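Local atomic coordinates of neuraminidase (Bacteroides thetaiotaomicron, PDB entry 5MUL), a protein that binds beta-D-glucuronic acid and is probably a beta-propeller glycoside hydrolase, with rhamnosidase activity suggested for it. Residues A[148-153]-A[232-237]; A[152-157]-A[178-183]; A[200-203]-A[207-210]. All blocks are in the same frame, centred on the assembly; numbering follows the deposited sequence.

Contact 1: A[148-153]-A[232-237]. With BDP (beta-D-glucopyranuronic acid), chain B.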
ATOM      1  N   PRO A 148       5.015  -1.507  10.056  1.00 13.00           N
ATOM      2  CA  PRO A 148       5.797  -2.007  11.177  1.00 13.87           C
ATOM      3  C   PRO A 148       7.287  -1.720  10.984  1.00 14.84           C
ATOM      4  O   PRO A 148       7.731  -1.546   9.848  1.00 19.13           O
ATOM      5  CB  PRO A 148       5.592  -3.509  11.058  1.00 14.88           C
ATOM      6  CG  PRO A 148       5.538  -3.730   9.589  1.00 15.63           C
ATOM      7  CD  PRO A 148       4.746  -2.567   9.063  1.00 14.31           C
ATOM      8  N   LEU A 149       8.033  -1.604  12.070  1.00 13.41           N
ATOM      9  CA  LEU A 149       9.481  -1.506  12.044  1.00 13.74           C
ATOM     10  C   LEU A 149      10.026  -2.609  12.943  1.00 14.96           C
ATOM     11  O   LEU A 149       9.284  -3.211  13.713  1.00 15.56           O
ATOM     12  CB  LEU A 149       9.956  -0.140  12.545  1.00 13.64           C
ATOM     13  CG  LEU A 149       9.550   1.085  11.710  1.00 13.90           C
ATOM     14  CD1 LEU A 149       9.973   2.367  12.422  1.00 14.32           C
ATOM     15  CD2 LEU A 149      10.142   1.038  10.307  1.00 14.21           C
ATOM     16  N   THR A 150      11.329  -2.784  12.925  1.00 15.70           N
ATOM     17  CA  THR A 150      11.959  -3.800  13.740  0.70 17.45           C
ATOM     18  C   THR A 150      11.641  -3.640  15.203  1.00 18.03           C
ATOM     19  O   THR A 150      11.497  -2.510  15.721  1.00 17.53           O
ATOM     20  CB  THR A 150      13.475  -3.721  13.606  0.70 18.79           C
ATOM     21  OG1 THR A 150      13.925  -2.405  13.940  0.70 25.12           O
ATOM     22  CG2 THR A 150      13.878  -4.116  12.212  0.70 17.96           C
ATOM     23  N   ASP A 151      11.504  -4.779  15.867  1.00 19.08           N
ATOM     24  CA  ASP A 151      11.342  -4.847  17.334  1.00 21.13           C
ATOM     25  C   ASP A 151      10.107  -4.152  17.879  1.00 18.44           C
ATOM     26  O   ASP A 151      10.104  -3.662  19.005  1.00 20.33           O
ATOM     27  CB  ASP A 151      12.622  -4.373  18.061  1.00 24.04           C
ATOM     28  CG  ASP A 151      13.811  -5.302  17.827  1.00 26.53           C
ATOM     29  OD1 ASP A 151      13.612  -6.483  17.493  1.00 29.98           O
ATOM     30  OD2 ASP A 151      14.936  -4.811  17.951  1.00 33.27           O
ATOM     31  N   GLY A 152       9.055  -4.112  17.067  1.00 16.51           N
ATOM     32  CA  GLY A 152       7.755  -3.690  17.578  1.00 15.63           C
ATOM     33  C   GLY A 152       7.404  -2.229  17.453  1.00 14.50           C
ATOM     34  O   GLY A 152       6.305  -1.823  17.792  1.00 13.96           O
ATOM     35  N   ASP A 153       8.335  -1.437  16.933  1.00 13.33           N
ATOM     36  CA  ASP A 153       8.090  -0.020  16.651  1.00 13.72           C
ATOM     37  C   ASP A 153       7.186   0.121  15.422  1.00 12.88           C
ATOM     38  O   ASP A 153       6.968  -0.847  14.704  1.00 13.36           O
ATOM     39  CB  ASP A 153       9.413   0.703  16.380  1.00 14.85           C
ATOM     40  CG  ASP A 153      10.251   0.965  17.624  1.00 17.21           C
ATOM     41  OD1 ASP A 153       9.822   0.620  18.738  1.00 18.72           O
ATOM     42  OD2 ASP A 153      11.362   1.507  17.407  1.00 21.26           O
ATOM     43  N   PHE A 232      17.992   2.051   5.919  1.00 11.93           N
ATOM     44  CA  PHE A 232      18.326   0.944   6.817  1.00 12.34           C
ATOM     45  C   PHE A 232      18.254   1.325   8.288  1.00 13.10           C
ATOM     46  O   PHE A 232      18.441   0.462   9.144  1.00 15.86           O
ATOM     47  CB  PHE A 232      19.763   0.495   6.524  1.00 12.99           C
ATOM     48  CG  PHE A 232      19.994   0.086   5.112  1.00 13.43           C
ATOM     49  CD1 PHE A 232      19.624  -1.171   4.667  1.00 13.58           C
ATOM     50  CD2 PHE A 232      20.609   0.937   4.204  1.00 13.92           C
ATOM     51  CE1 PHE A 232      19.853  -1.553   3.358  1.00 14.43           C
ATOM     52  CE2 PHE A 232      20.836   0.545   2.918  1.00 14.56           C
ATOM     53  CZ  PHE A 232      20.441  -0.695   2.479  1.00 14.18           C
ATOM     54  N   ASP A 233      18.093   2.605   8.619  1.00 13.22           N
ATOM     55  CA  ASP A 233      18.201   3.089   9.987  1.00 14.16           C
ATOM     56  C   ASP A 233      16.931   3.820  10.425  1.00 14.07           C
ATOM     57  O   ASP A 233      16.975   4.854  11.064  1.00 14.63           O
ATOM     58  CB  ASP A 233      19.467   3.969  10.204  1.00 14.85           C
ATOM     59  CG  ASP A 233      19.496   5.202   9.345  1.00 15.45           C
ATOM     60  OD1 ASP A 233      18.564   5.438   8.537  1.00 14.43           O
ATOM     61  OD2 ASP A 233      20.495   5.960   9.467  1.00 16.13           O
ATOM     62  N   ASN A 234      15.785   3.239  10.077  1.00 13.70           N
ATOM     63  CA  ASN A 234      14.482   3.757  10.518  0.50 13.57           C
ATOM     64  C   ASN A 234      14.216   5.189  10.023  1.00 13.76           C
ATOM     65  O   ASN A 234      13.517   5.955  10.685  1.00 14.47           O
ATOM     66  CB  ASN A 234      14.311   3.635  12.056  0.50 13.86           C
ATOM     67  CG  ASN A 234      13.946   2.234  12.480  0.50 13.61           C
ATOM     68  OD1 ASN A 234      14.003   1.875  13.663  0.50 14.68           O
ATOM     69  ND2 ASN A 234      13.615   1.406  11.504  0.50 13.51           N
ATOM     70  N   GLY A 235      14.739   5.516   8.855  1.00 12.99           N
ATOM     71  CA  GLY A 235      14.402   6.777   8.210  1.00 13.47           C
ATOM     72  C   GLY A 235      15.288   7.947   8.461  1.00 14.16           C
ATOM     73  O   GLY A 235      15.011   9.016   7.913  1.00 14.61           O
ATOM     74  N   VAL A 236      16.377   7.767   9.200  1.00 13.96           N
ATOM     75  CA  VAL A 236      17.332   8.847   9.466  1.00 15.21           C
ATOM     76  C   VAL A 236      18.160   9.143   8.222  1.00 15.13           C
ATOM     77  O   VAL A 236      18.333  10.327   7.873  1.00 18.31           O
ATOM     78  CB  VAL A 236      18.208   8.512  10.687  1.00 16.13           C
ATOM     79  CG1 VAL A 236      19.297   9.561  10.909  1.00 18.04           C
ATOM     80  CG2 VAL A 236      17.349   8.387  11.935  1.00 17.30           C
ATOM     81  N   THR A 237      18.635   8.109   7.531  1.00 14.00           N
ATOM     82  CA  THR A 237      19.531   8.192   6.375  0.50 13.56           C
ATOM     83  C   THR A 237      18.895   7.434   5.206  1.00 13.12           C
ATOM     84  O   THR A 237      18.301   6.358   5.429  1.00 12.98           O
ATOM     85  CB  THR A 237      20.899   7.545   6.729  0.50 13.51           C
ATOM     86  OG1 THR A 237      21.359   8.076   7.983  0.50 13.18           O
ATOM     87  CG2 THR A 237      21.963   7.785   5.628  0.50 13.59           C
TER
HETATM   88  C1  BDP B 501       9.759  -5.330  10.549  1.00 21.89           C
HETATM   89  C2  BDP B 501       9.064  -6.356   9.667  1.00 21.58           C
HETATM   90  C3  BDP B 501       7.749  -6.750  10.337  1.00 21.53           C
HETATM   91  C4  BDP B 501       7.986  -7.150  11.802  1.00 21.65           C
HETATM   92  C5  BDP B 501       8.694  -6.045  12.555  1.00 21.50           C
HETATM   93  C6  BDP B 501       8.935  -6.403  13.996  1.00 23.94           C
HETATM   94  O2  BDP B 501       8.773  -5.828   8.361  1.00 19.51           O
HETATM   95  O3  BDP B 501       7.134  -7.796   9.592  1.00 21.71           O
HETATM   96  O4  BDP B 501       6.729  -7.411  12.420  1.00 24.17           O
HETATM   97  O5  BDP B 501       9.936  -5.842  11.892  1.00 20.88           O
HETATM   98  O6A BDP B 501       9.869  -7.190  14.266  1.00 26.22           O
HETATM   99  O1  BDP B 501      11.048  -5.057   9.998  1.00 23.45           O
HETATM  100  O6B BDP B 501       8.195  -5.905  14.870  1.00 23.22           O
HETATM  101  O   HOH W   1      13.043  -1.204  11.028  1.00 14.74           O
HETATM  102  O   HOH W   2      12.862  -0.166  15.310  1.00 22.41           O

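Contact 2: A[152-157]-A[178-183]. With BDP (beta-D-glucopyranuronic acid), chain B.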
ATOM      1  N   GLY A 152       9.055  -4.112  17.067  1.00 16.51           N
ATOM      2  CA  GLY A 152       7.755  -3.690  17.578  1.00 15.63           C
ATOM      3  C   GLY A 152       7.404  -2.229  17.453  1.00 14.50           C
ATOM      4  O   GLY A 152       6.305  -1.823  17.792  1.00 13.96           O
ATOM      5  N   ASP A 153       8.335  -1.437  16.933  1.00 13.33           N
ATOM      6  CA  ASP A 153       8.090  -0.020  16.651  1.00 13.72           C
ATOM      7  C   ASP A 153       7.186   0.121  15.422  1.00 12.88           C
ATOM      8  O   ASP A 153       6.968  -0.847  14.704  1.00 13.36           O
ATOM      9  CB  ASP A 153       9.413   0.703  16.380  1.00 14.85           C
ATOM     10  CG  ASP A 153      10.251   0.965  17.624  1.00 17.21           C
ATOM     11  OD1 ASP A 153       9.822   0.620  18.738  1.00 18.72           O
ATOM     12  OD2 ASP A 153      11.362   1.507  17.407  1.00 21.26           O
ATOM     13  N   LEU A 154       6.634   1.317  15.211  1.00 12.59           N
ATOM     14  CA  LEU A 154       5.814   1.622  14.008  1.00 12.40           C
ATOM     15  C   LEU A 154       6.349   2.841  13.278  1.00 11.69           C
ATOM     16  O   LEU A 154       6.934   3.758  13.902  1.00 12.39           O
ATOM     17  CB  LEU A 154       4.359   1.920  14.359  1.00 12.83           C
ATOM     18  CG  LEU A 154       3.570   0.831  15.074  1.00 14.26           C
ATOM     19  CD1 LEU A 154       2.159   1.301  15.335  1.00 15.69           C
ATOM     20  CD2 LEU A 154       3.548  -0.443  14.284  1.00 14.83           C
ATOM     21  N   LEU A 155       6.139   2.858  11.963  1.00 10.97           N
ATOM     22  CA  LEU A 155       6.326   4.040  11.123  1.00 10.82           C
ATOM     23  C   LEU A 155       4.947   4.557  10.764  1.00 10.41           C
ATOM     24  O   LEU A 155       4.004   3.780  10.587  1.00 10.69           O
ATOM     25  CB  LEU A 155       7.058   3.635   9.838  1.00 11.20           C
ATOM     26  CG  LEU A 155       7.761   4.781   9.077  1.00 11.90           C
ATOM     27  CD1 LEU A 155       8.978   5.268   9.853  1.00 12.24           C
ATOM     28  CD2 LEU A 155       8.126   4.329   7.682  1.00 12.06           C
ATOM     29  N   PHE A 156       4.813   5.878  10.627  1.00 10.12           N
ATOM     30  CA  PHE A 156       3.588   6.496  10.128  1.00 10.73           C
ATOM     31  C   PHE A 156       3.969   7.479   9.060  1.00 10.31           C
ATOM     32  O   PHE A 156       4.896   8.277   9.273  1.00 10.98           O
ATOM     33  CB  PHE A 156       2.840   7.207  11.253  1.00 11.11           C
ATOM     34  CG  PHE A 156       1.513   7.813  10.856  1.00 11.60           C
ATOM     35  CD1 PHE A 156       0.421   7.002  10.563  1.00 11.59           C
ATOM     36  CD2 PHE A 156       1.347   9.181  10.820  1.00 11.62           C
ATOM     37  CE1 PHE A 156      -0.811   7.540  10.266  1.00 12.22           C
ATOM     38  CE2 PHE A 156       0.106   9.722  10.531  1.00 12.00           C
ATOM     39  CZ  PHE A 156      -0.957   8.917  10.265  1.00 12.25           C
ATOM     40  N   VAL A 157       3.316   7.423   7.920  1.00 10.37           N
ATOM     41  CA  VAL A 157       3.540   8.364   6.833  1.00 10.93           C
ATOM     42  C   VAL A 157       2.208   8.967   6.500  1.00 11.01           C
ATOM     43  O   VAL A 157       1.194   8.271   6.479  1.00 11.87           O
ATOM     44  CB  VAL A 157       4.128   7.676   5.614  1.00 11.78           C
ATOM     45  CG1 VAL A 157       4.193   8.628   4.425  1.00 13.31           C
ATOM     46  CG2 VAL A 157       5.499   7.142   5.941  1.00 11.83           C
ATOM     47  N   HIS A 178       7.155   4.756  24.260  1.00 27.01           N
ATOM     48  CA  HIS A 178       5.728   4.905  24.007  1.00 27.21           C
ATOM     49  C   HIS A 178       5.322   6.271  23.483  1.00 26.49           C
ATOM     50  O   HIS A 178       4.244   6.790  23.805  1.00 26.62           O
ATOM     51  CB  HIS A 178       4.940   4.527  25.256  1.00 28.95           C
ATOM     52  CG  HIS A 178       5.318   3.188  25.776  1.00 31.11           C
ATOM     53  ND1 HIS A 178       4.751   2.023  25.305  1.00 31.79           N
ATOM     54  CD2 HIS A 178       6.281   2.818  26.651  1.00 30.91           C
ATOM     55  CE1 HIS A 178       5.313   0.999  25.919  1.00 30.34           C
ATOM     56  NE2 HIS A 178       6.243   1.449  26.734  1.00 34.68           N
ATOM     57  N   LYS A 179       6.189   6.825  22.636  1.00 23.24           N
ATOM     58  CA  LYS A 179       5.940   8.135  22.054  1.00 21.92           C
ATOM     59  C   LYS A 179       6.253   8.129  20.570  1.00 18.29           C
ATOM     60  O   LYS A 179       7.105   7.357  20.089  1.00 18.08           O
ATOM     61  CB  LYS A 179       6.757   9.230  22.765  1.00 24.01           C
ATOM     62  CG  LYS A 179       8.151   9.486  22.210  1.00 27.92           C
ATOM     63  N   TRP A 180       5.600   9.059  19.894  1.00 17.56           N
ATOM     64  CA  TRP A 180       5.877   9.358  18.493  1.00 16.67           C
ATOM     65  C   TRP A 180       6.909  10.467  18.386  1.00 17.37           C
ATOM     66  O   TRP A 180       6.872  11.436  19.161  1.00 19.51           O
ATOM     67  CB  TRP A 180       4.593   9.817  17.810  1.00 16.59           C
ATOM     68  CG  TRP A 180       3.617   8.712  17.630  1.00 15.27           C
ATOM     69  CD1 TRP A 180       2.614   8.374  18.474  1.00 15.92           C
ATOM     70  CD2 TRP A 180       3.561   7.770  16.540  1.00 14.12           C
ATOM     71  NE1 TRP A 180       1.913   7.287  17.980  1.00 15.00           N
ATOM     72  CE2 TRP A 180       2.470   6.913  16.781  1.00 14.27           C
ATOM     73  CE3 TRP A 180       4.326   7.575  15.383  1.00 13.51           C
ATOM     74  CZ2 TRP A 180       2.146   5.865  15.928  1.00 13.88           C
ATOM     75  CZ3 TRP A 180       3.995   6.564  14.533  1.00 14.05           C
ATOM     76  CH2 TRP A 180       2.923   5.700  14.806  1.00 13.69           C
ATOM     77  N   ALA A 181       7.790  10.361  17.394  1.00 14.17           N
ATOM     78  CA  ALA A 181       8.755  11.414  17.048  1.00 15.40           C
ATOM     79  C   ALA A 181       8.754  11.614  15.567  1.00 14.62           C
ATOM     80  O   ALA A 181       8.562  10.658  14.783  1.00 14.51           O
ATOM     81  CB  ALA A 181      10.163  11.029  17.477  1.00 16.85           C
ATOM     82  N   ARG A 182       9.070  12.821  15.139  1.00 14.00           N
ATOM     83  CA  ARG A 182       9.215  13.135  13.735  0.50 14.07           C
ATOM     84  C   ARG A 182      10.517  12.530  13.233  1.00 14.10           C
ATOM     85  O   ARG A 182      11.571  12.685  13.874  1.00 16.75           O
ATOM     86  CB  ARG A 182       9.205  14.666  13.517  0.50 14.43           C
ATOM     87  CG  ARG A 182       9.342  15.138  12.072  0.50 15.30           C
ATOM     88  CD  ARG A 182       8.151  14.787  11.187  0.50 15.30           C
ATOM     89  NE  ARG A 182       6.878  14.880  11.886  0.50 16.95           N
ATOM     90  CZ  ARG A 182       6.189  15.993  12.076  0.50 19.12           C
ATOM     91  NH1 ARG A 182       6.634  17.151  11.617  0.50 20.40           N
ATOM     92  NH2 ARG A 182       5.040  15.936  12.740  0.50 20.06           N
ATOM     93  N   VAL A 183      10.462  11.861  12.097  1.00 13.31           N
ATOM     94  CA  VAL A 183      11.633  11.299  11.436  1.00 13.81           C
ATOM     95  C   VAL A 183      12.087  12.204  10.307  1.00 14.45           C
ATOM     96  O   VAL A 183      13.290  12.552  10.194  1.00 14.57           O
ATOM     97  CB  VAL A 183      11.363   9.858  10.916  1.00 15.06           C
ATOM     98  CG1 VAL A 183      12.574   9.281  10.169  1.00 16.20           C
ATOM     99  CG2 VAL A 183      10.970   8.947  12.068  1.00 15.99           C
TER
HETATM  100  C1  BDP B 501       9.759  -5.330  10.549  1.00 21.89           C
HETATM  101  C2  BDP B 501       9.064  -6.356   9.667  1.00 21.58           C
HETATM  102  C3  BDP B 501       7.749  -6.750  10.337  1.00 21.53           C
HETATM  103  C4  BDP B 501       7.986  -7.150  11.802  1.00 21.65           C
HETATM  104  C5  BDP B 501       8.694  -6.045  12.555  1.00 21.50           C
HETATM  105  C6  BDP B 501       8.935  -6.403  13.996  1.00 23.94           C
HETATM  106  O2  BDP B 501       8.773  -5.828   8.361  1.00 19.51           O
HETATM  107  O3  BDP B 501       7.134  -7.796   9.592  1.00 21.71           O
HETATM  108  O4  BDP B 501       6.729  -7.411  12.420  1.00 24.17           O
HETATM  109  O5  BDP B 501       9.936  -5.842  11.892  1.00 20.88           O
HETATM  110  O6A BDP B 501       9.869  -7.190  14.266  1.00 26.22           O
HETATM  111  O1  BDP B 501      11.048  -5.057   9.998  1.00 23.45           O
HETATM  112  O6B BDP B 501       8.195  -5.905  14.870  1.00 23.22           O

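Contact 3: A[200-203]-A[207-210]. With BDP (beta-D-glucopyranuronic acid), chain B.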
ATOM      1  N   LEU A 200       5.266   2.806   0.022  1.00 11.20           N
ATOM      2  CA  LEU A 200       6.359   2.303   0.865  1.00 11.02           C
ATOM      3  C   LEU A 200       6.146   0.858   1.248  1.00 11.02           C
ATOM      4  O   LEU A 200       5.032   0.295   1.134  1.00 11.43           O
ATOM      5  CB  LEU A 200       6.543   3.130   2.144  1.00 12.18           C
ATOM      6  CG  LEU A 200       6.928   4.609   1.983  1.00 12.16           C
ATOM      7  CD1 LEU A 200       5.684   5.495   1.911  1.00 13.74           C
ATOM      8  CD2 LEU A 200       7.792   5.052   3.140  1.00 13.58           C
ATOM      9  N   TYR A 201       7.221   0.221   1.682  1.00 10.47           N
ATOM     10  CA  TYR A 201       7.162  -1.150   2.208  1.00 11.04           C
ATOM     11  C   TYR A 201       8.308  -1.329   3.140  1.00 10.57           C
ATOM     12  O   TYR A 201       9.430  -0.906   2.813  1.00 11.90           O
ATOM     13  CB  TYR A 201       7.313  -2.124   1.063  1.00 12.25           C
ATOM     14  CG  TYR A 201       7.095  -3.558   1.419  1.00 12.84           C
ATOM     15  CD1 TYR A 201       5.804  -4.039   1.587  1.00 13.34           C
ATOM     16  CD2 TYR A 201       8.156  -4.442   1.573  1.00 13.25           C
ATOM     17  CE1 TYR A 201       5.556  -5.371   1.884  1.00 15.02           C
ATOM     18  CE2 TYR A 201       7.918  -5.801   1.896  1.00 13.54           C
ATOM     19  CZ  TYR A 201       6.620  -6.210   2.048  1.00 14.38           C
ATOM     20  OH  TYR A 201       6.331  -7.556   2.307  1.00 17.62           O
ATOM     21  N   VAL A 202       8.086  -1.933   4.303  1.00 10.80           N
ATOM     22  CA  VAL A 202       9.147  -2.281   5.233  1.00 11.24           C
ATOM     23  C   VAL A 202       9.399  -3.789   5.060  1.00 12.29           C
ATOM     24  O   VAL A 202       8.483  -4.621   5.225  1.00 12.74           O
ATOM     25  CB  VAL A 202       8.828  -1.893   6.676  1.00 11.54           C
ATOM     26  CG1 VAL A 202       9.971  -2.299   7.605  1.00 12.18           C
ATOM     27  CG2 VAL A 202       8.531  -0.415   6.749  1.00 11.78           C
ATOM     28  N   ASP A 203      10.621  -4.155   4.672  1.00 11.83           N
ATOM     29  CA  ASP A 203      10.939  -5.527   4.351  1.00 12.27           C
ATOM     30  C   ASP A 203      11.193  -6.342   5.607  1.00 13.96           C
ATOM     31  O   ASP A 203      11.147  -5.843   6.734  1.00 13.36           O
ATOM     32  CB  ASP A 203      12.033  -5.610   3.271  1.00 12.47           C
ATOM     33  CG  ASP A 203      13.412  -5.279   3.744  1.00 12.42           C
ATOM     34  OD1 ASP A 203      13.692  -5.265   4.964  1.00 12.31           O
ATOM     35  OD2 ASP A 203      14.249  -5.016   2.838  1.00 13.46           O
ATOM     36  N   THR A 207      14.261  -2.776   6.567  1.00 11.66           N
ATOM     37  CA  THR A 207      14.578  -1.665   5.676  1.00 12.00           C
ATOM     38  C   THR A 207      13.300  -1.063   5.158  1.00 11.39           C
ATOM     39  O   THR A 207      12.367  -1.778   4.735  1.00 12.20           O
ATOM     40  CB  THR A 207      15.389  -2.205   4.514  1.00 13.25           C
ATOM     41  OG1 THR A 207      16.599  -2.749   5.058  1.00 14.36           O
ATOM     42  CG2 THR A 207      15.711  -1.149   3.469  1.00 13.13           C
ATOM     43  N   ILE A 208      13.263   0.272   5.166  1.00 11.00           N
ATOM     44  CA  ILE A 208      12.131   1.026   4.620  1.00 10.85           C
ATOM     45  C   ILE A 208      12.409   1.314   3.151  1.00 10.40           C
ATOM     46  O   ILE A 208      13.399   1.976   2.827  1.00 11.40           O
ATOM     47  CB  ILE A 208      11.903   2.366   5.348  1.00 11.66           C
ATOM     48  CG1 ILE A 208      11.752   2.209   6.851  1.00 11.89           C
ATOM     49  CG2 ILE A 208      10.680   3.089   4.767  1.00 11.42           C
ATOM     50  CD1 ILE A 208      11.905   3.489   7.632  1.00 12.51           C
ATOM     51  N   HIS A 209      11.566   0.833   2.264  1.00 10.14           N
ATOM     52  CA  HIS A 209      11.636   1.090   0.833  1.00 10.33           C
ATOM     53  C   HIS A 209      10.603   2.124   0.468  1.00 10.34           C
ATOM     54  O   HIS A 209       9.494   2.113   0.977  1.00 11.12           O
ATOM     55  CB  HIS A 209      11.349  -0.185   0.032  1.00 10.76           C
ATOM     56  CG  HIS A 209      12.320  -1.285   0.299  1.00 11.14           C
ATOM     57  ND1 HIS A 209      13.412  -1.520  -0.512  1.00 11.39           N
ATOM     58  CD2 HIS A 209      12.374  -2.207   1.291  1.00 11.88           C
ATOM     59  CE1 HIS A 209      14.079  -2.563  -0.028  1.00 12.14           C
ATOM     60  NE2 HIS A 209      13.469  -3.002   1.058  1.00 11.99           N
ATOM     61  N   LEU A 210      10.959   2.992  -0.454  1.00 10.00           N
ATOM     62  CA  LEU A 210      10.123   4.118  -0.864  1.00 10.03           C
ATOM     63  C   LEU A 210      10.189   4.258  -2.364  1.00 10.46           C
ATOM     64  O   LEU A 210      11.305   4.285  -2.942  1.00 11.32           O
ATOM     65  CB  LEU A 210      10.641   5.389  -0.184  1.00 11.00           C
ATOM     66  CG  LEU A 210      10.056   6.729  -0.661  1.00 11.58           C
ATOM     67  CD1 LEU A 210       8.564   6.863  -0.434  1.00 11.90           C
ATOM     68  CD2 LEU A 210      10.777   7.847   0.045  1.00 12.87           C
TER
HETATM   69  C1  BDP B 501       9.759  -5.330  10.549  1.00 21.89           C
HETATM   70  C2  BDP B 501       9.064  -6.356   9.667  1.00 21.58           C
HETATM   71  C3  BDP B 501       7.749  -6.750  10.337  1.00 21.53           C
HETATM   72  C4  BDP B 501       7.986  -7.150  11.802  1.00 21.65           C
HETATM   73  C5  BDP B 501       8.694  -6.045  12.555  1.00 21.50           C
HETATM   74  C6  BDP B 501       8.935  -6.403  13.996  1.00 23.94           C
HETATM   75  O2  BDP B 501       8.773  -5.828   8.361  1.00 19.51           O
HETATM   76  O3  BDP B 501       7.134  -7.796   9.592  1.00 21.71           O
HETATM   77  O4  BDP B 501       6.729  -7.411  12.420  1.00 24.17           O
HETATM   78  O5  BDP B 501       9.936  -5.842  11.892  1.00 20.88           O
HETATM   79  O6A BDP B 501       9.869  -7.190  14.266  1.00 26.22           O
HETATM   80  O1  BDP B 501      11.048  -5.057   9.998  1.00 23.45           O
HETATM   81  O6B BDP B 501       8.195  -5.905  14.870  1.00 23.22           O
HETATM   82  O   HOH W   3      16.932  -4.655   3.060  1.00 15.70           O

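Contact 1: A[148-153]-A[232-237]
L149 and N234 face each other with CA atoms 7.4 Å apart, each in a loop that follows a strand; 232-237 holds a type I' beta turn from D233 to V236, with N234 and G235 at its corners. The side chains come from opposite directions. N234 swings its amide toward the leucine, CG lying anti to its own carbonyl carbon (chi1 -79°), and ND2 rests against both L149 methyls, 3.7 Å from CD2 and 3.9 Å from CD1. No direct hydrogen bond joins the segments; in the conformers described for T150 and N234, two waters do so. One accepts from N234 ND2 at 2.7 Å and from T150 N at 3.0 Å; the other lies 2.9 Å from N234 OD1, within bonding range of T150 O and OG1. Across the base of the turn D233 clasps T237, OD1 taking its N-H and OD2 its hydroxyl. An alanine here in place of L149 would take away the methyls under ND2 and would probably leave a gap beneath the N234 amide and beside L155 and I208. The other side of 148-153 belongs to the glucuronate: G152 N donates to O6B at 3.0 Å, D151 N more weakly to O6A at 3.3 Å, and P148 CG lies against C3. Backbone N-H groups of the loop thus help hold the sugar's carboxylate, in a pocket that E389, K392 and D203 help to complete.

Contact 2: A[152-157]-A[178-183]
L154 and W180 are the nearest pair at one end of this contact, with CA atoms 8.9 Å apart. Strands 154-157 and 179-182 run in broadly the same direction, their axes 9.0 Å apart and inclined at 51°, because strand 167-174 lies between them and pairs antiparallel with both. No hydrogen bond spans the gap; a single indole does. The W180 side chain leaves with CG beside its backbone N (chi1 -71°), and its six-membered ring reaches the first strand between L154 and F156. CZ3 comes to 3.5 Å from F156 CB, while CH2 is 4.1 Å from L154 CB, both approached obliquely to the ring. Between these two, the backbone carbon C of L155 meets the ring at its edge, 4.4 Å from CZ3, so the indole touches main chain as well as side chains. The F156 ring is carried off in another direction: CG stands opposite the backbone N (chi1 -177°), so that of its side chain it is CB that presses on the tryptophan, and the ring meets F146 instead. The pyrrole side of W180 is anchored elsewhere, NE1 hydrogen-bonding to Y116 OH, and its rings also meet those of Y173 and Y116. H178 and K179 form a G1 beta bulge, and the chain turns a corner at V183. This is apolar packing between non-adjacent strands of one strongly twisted antiparallel sheet, as in a beta-propeller blade; ahead of strand 154-157, G152 N binds the sugar.

Contact 3: A[200-203]-A[207-210]
L200 stands opposite L210 as a non-hydrogen-bonded antiparallel pair; its CG lies 3.7 Å from L210 CD1 and its CD2 3.9 Å from I208 CG2, the side chains side by side. Y201 is the hydrogen-bonded partner of H209: its N donates to H209 O, and its O receives H209 N at 2.8 Å. The Y201 ring stands on the other face from L200 and makes a cation-pi contact with K392. V202, opposite I208 and on the same face as L200, brings its CG2 to 4.2 Å from I208 CG1. D203 follows the last residue of the strand, and its carboxylate folds back, CG wedged between backbone N and carbonyl carbon (chi1 74°). D203 N donates to T207 O at 3.0 Å. Its OD1 accepts T207 N at 3.0 Å, while OD2 accepts H209 NE2 at 2.8 Å in a nearly straight bond. Both donors come from above the carboxylate plane; the NE2 bond lies in the imidazole plane, the two flat groups being 61° apart. With NE2 on D203 OD2 and ND1 on Y228 OH, the imidazole is probably fixed in rotation; a water links D203 OD2 with T207 OG1. T207 CG2 sits over one ring face, near the rim. This grip on its side chain probably helps to keep D203 O turned to the sugar, where glucuronate O2 donates to it at 2.9 Å.

Overall arrangement
Contact 1 opens at 148, and contact 2 shares its residues 152 and 153. Contact 2 closes first, after 167-174 has turned back and 178-183 has run past it, and so binds one sheet to itself. The next sheet begins with 195-202, where contact 3 closes a short hairpin. Only then does 232-237 return to 148-153 and close contact 1, a long loop that contains contact 3 and, apart from the shared start, contact 2. Contact 1 therefore ties the two consecutive sheets of the propeller together. The contacts also touch: V183 packs on the backbone of G235, I208 on L155 and V202 on P148, with the glucuronate held by the loop 149-153, D203 and helix 388-394.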